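PDB 5LN8: fimbrial protein MyfA from Yersinia enterocolitica, which forms, as the major subunit, the polymeric Myf fimbriae of pathogenic strains and binds galactose in a pocket on its Ig-like fold. Local coordinates for residues V39-A44 and D70-D75. Residues are numbered along the deposited sequence; the frame is centred on the assembly and turned at random.
Sequences VRPTGA and DHWWID. With GAL (beta-D-galactopyranose), chain C.
Asp70 OD1, reached from across the contact by Arg40 through a water, also accepts a short, nearly straight bond from within its own segment (167°): His71 ND1 donates to it at 2.7 Å, with OD1 close to the imidazole plane and ND1 meeting it nearly along the C-O axis of the carboxylate. The water accepts from Arg40 NH1 at 2.9 Å and gives a weak bond to Asp70 OD1, bridging two opposite charges whose nearest atoms are not in direct contact. Arg40 and His71 run side by side in the same direction, guanidinium and imidazole planes 38° apart, with NH1 over one ring face near its rim. Arg40, extended from CG to NE (chi3 177°), reaches past CB of His71 and lays its guanidinium alongside the ring, while NE makes a salt bridge with Glu105.

With ND1 as donor to the aspartate, NE2 turns to the sugar, giving a hydrogen bond to GAL O3 at 3.2 Å and a weak one to O2. The His-carboxylate bond probably fixes the ring's rotation and so makes Asp70 a second-shell residue of the galactose pocket. Trp73 forms one wall, its indole face lying against the sugar with GAL C1 3.6 Å above the plane and over its centre, as in CH-pi packing of a sugar on tryptophan.

In this Ig-like beta sandwich the strands 36-51 and 72-75 pair antiparallel, and Val39 and Trp72 form a hydrogen-bonded pair: Val39 N donates to Trp72 O at 2.8 Å, and Trp72 N returns a bond to Val39 O. Both side chains leave the sheet on the face away from the sugar, into the core, where Val39 meets Leu26 and Met28 of the opposing sheet and Trp72 packs edge-to-face with Trp67 and Phe85. Pro41 crosses the indole at about a right angle, CG 3.9 Å from Trp72 CZ3, and its CD rests on the carbonyl oxygen of Asp70.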
loop_
_atom_site.group_PDB
_atom_site.type_symbol
_atom_site.label_atom_id
_atom_site.label_comp_id
_atom_site.label_asym_id
_atom_site.label_seq_id
_atom_site.Cartn_x
_atom_site.Cartn_y
_atom_site.Cartn_z
ATOM N N VAL A 39 -3.954 6.947 1.587
ATOM C CA VAL A 39 -3.542 6.041 0.529
ATOM C C VAL A 39 -4.795 5.307 0.073
ATOM O O VAL A 39 -5.280 4.404 0.766
ATOM C CB VAL A 39 -2.492 5.036 1.010
ATOM C CG1 VAL A 39 -2.050 4.172 -0.153
ATOM C CG2 VAL A 39 -1.297 5.746 1.636
ATOM N N ARG A 40 -5.330 5.721 -1.076
ATOM C CA ARG A 40 -6.596 5.202 -1.583
ATOM C C ARG A 40 -6.364 4.179 -2.691
ATOM O O ARG A 40 -5.810 4.511 -3.726
ATOM C CB ARG A 40 -7.484 6.342 -2.104
ATOM C CG ARG A 40 -7.869 7.390 -1.058
ATOM C CD ARG A 40 -8.943 8.339 -1.589
ATOM N NE ARG A 40 -9.406 9.327 -0.610
ATOM C CZ ARG A 40 -10.334 9.094 0.315
ATOM N NH1 ARG A 40 -10.890 7.900 0.413
ATOM N NH2 ARG A 40 -10.705 10.052 1.155
ATOM N N PRO A 41 -6.769 2.922 -2.461
ATOM C CA PRO A 41 -6.646 1.931 -3.530
ATOM C C PRO A 41 -7.514 2.342 -4.705
ATOM O O PRO A 41 -8.585 2.921 -4.512
ATOM C CB PRO A 41 -7.197 0.654 -2.893
ATOM C CG PRO A 41 -7.048 0.865 -1.413
ATOM C CD PRO A 41 -7.269 2.334 -1.206
ATOM N N THR A 42 -7.042 2.072 -5.915
ATOM C CA THR A 42 -7.771 2.441 -7.117
ATOM C C THR A 42 -7.944 1.239 -8.028
ATOM O O THR A 42 -7.198 0.271 -7.931
ATOM C CB THR A 42 -7.010 3.513 -7.898
ATOM O OG1 THR A 42 -5.733 2.992 -8.285
ATOM C CG2 THR A 42 -6.822 4.750 -7.065
ATOM N N GLY A 43 -8.918 1.316 -8.930
ATOM C CA GLY A 43 -9.099 0.270 -9.922
ATOM C C GLY A 43 -9.300 -1.100 -9.302
ATOM O O GLY A 43 -10.065 -1.238 -8.357
ATOM N N ALA A 44 -8.597 -2.106 -9.818
ATOM C CA ALA A 44 -8.779 -3.481 -9.362
ATOM C C ALA A 44 -8.488 -3.645 -7.878
ATOM O O ALA A 44 -9.018 -4.544 -7.229
ATOM C CB ALA A 44 -7.919 -4.429 -10.171
ATOM N N ASP A 70 -12.238 1.942 3.425
ATOM C CA ASP A 70 -11.739 1.631 2.092
ATOM C C ASP A 70 -10.393 2.266 1.747
ATOM O O ASP A 70 -10.005 2.304 0.579
ATOM C CB ASP A 70 -12.765 2.065 1.049
ATOM C CG ASP A 70 -13.151 3.523 1.178
ATOM O OD1 ASP A 70 -12.418 4.301 1.812
ATOM O OD2 ASP A 70 -14.207 3.892 0.630
ATOM N N HIS A 71 -9.682 2.769 2.747
ATOM C CA HIS A 71 -8.419 3.450 2.486
ATOM C C HIS A 71 -7.555 3.570 3.730
ATOM O O HIS A 71 -8.069 3.595 4.842
ATOM C CB HIS A 71 -8.677 4.833 1.875
ATOM C CG HIS A 71 -9.277 5.827 2.830
ATOM N ND1 HIS A 71 -10.615 5.838 3.143
ATOM C CD2 HIS A 71 -8.720 6.849 3.520
ATOM C CE1 HIS A 71 -10.859 6.822 3.997
ATOM N NE2 HIS A 71 -9.723 7.445 4.245
ATOM N N TRP A 72 -6.242 3.630 3.536
ATOM C CA TRP A 72 -5.336 3.912 4.643
ATOM C C TRP A 72 -5.199 5.427 4.832
ATOM O O TRP A 72 -5.426 6.203 3.899
ATOM C CB TRP A 72 -3.963 3.240 4.459
ATOM C CG TRP A 72 -4.027 1.736 4.431
ATOM C CD1 TRP A 72 -4.071 0.896 5.504
ATOM C CD2 TRP A 72 -4.067 0.894 3.267
ATOM N NE1 TRP A 72 -4.133 -0.411 5.081
ATOM C CE2 TRP A 72 -4.128 -0.436 3.713
ATOM C CE3 TRP A 72 -4.047 1.146 1.894
ATOM C CZ2 TRP A 72 -4.177 -1.517 2.834
ATOM C CZ3 TRP A 72 -4.096 0.077 1.027
ATOM C CH2 TRP A 72 -4.157 -1.237 1.497
ATOM N N TRP A 73 -4.865 5.838 6.052
ATOM C CA TRP A 73 -4.685 7.250 6.389
ATOM C C TRP A 73 -3.833 7.374 7.640
ATOM O O TRP A 73 -3.692 6.417 8.404
ATOM C CB TRP A 73 -6.029 7.961 6.600
ATOM C CG TRP A 73 -6.774 7.522 7.836
ATOM C CD1 TRP A 73 -7.552 6.416 7.970
ATOM C CD2 TRP A 73 -6.814 8.191 9.101
ATOM N NE1 TRP A 73 -8.068 6.345 9.239
ATOM C CE2 TRP A 73 -7.630 7.431 9.954
ATOM C CE3 TRP A 73 -6.241 9.368 9.593
ATOM C CZ2 TRP A 73 -7.891 7.804 11.274
ATOM C CZ3 TRP A 73 -6.494 9.734 10.907
ATOM C CH2 TRP A 73 -7.316 8.957 11.726
ATOM N N ILE A 74 -3.260 8.555 7.832
ATOM C CA ILE A 74 -2.522 8.863 9.049
ATOM C C ILE A 74 -2.410 10.374 9.209
ATOM O O ILE A 74 -2.205 11.095 8.234
ATOM C CB ILE A 74 -1.116 8.205 9.050
ATOM C CG1 ILE A 74 -0.421 8.397 10.400
ATOM C CG2 ILE A 74 -0.265 8.746 7.916
ATOM C CD1 ILE A 74 0.910 7.668 10.489
ATOM N N ASP A 75 -2.592 10.853 10.432
ATOM C CA ASP A 75 -2.242 12.218 10.745
ATOM C C ASP A 75 -0.758 12.232 11.094
ATOM O O ASP A 75 -0.342 11.642 12.093
ATOM C CB ASP A 75 -3.074 12.723 11.917
ATOM C CG ASP A 75 -4.518 12.936 11.555
ATOM O OD1 ASP A 75 -4.815 13.045 10.355
ATOM O OD2 ASP A 75 -5.352 13.006 12.478
HETATM C C1 GAL C . -9.875 10.482 9.082
HETATM C C2 GAL C . -10.007 10.092 7.583
HETATM C C3 GAL C . -8.746 10.537 6.822
HETATM C C4 GAL C . -8.533 12.056 7.000
HETATM C C5 GAL C . -8.563 12.424 8.496
HETATM C C6 GAL C . -8.576 13.934 8.769
HETATM O O1 GAL C . -11.002 10.135 9.793
HETATM O O2 GAL C . -10.210 8.679 7.368
HETATM O O3 GAL C . -8.824 10.258 5.427
HETATM O O4 GAL C . -9.516 12.807 6.292
HETATM O O5 GAL C . -9.718 11.891 9.189
HETATM O O6 GAL C . -8.454 14.240 10.137
HETATM O O HOH W 1 -10.754 5.315 -0.851
#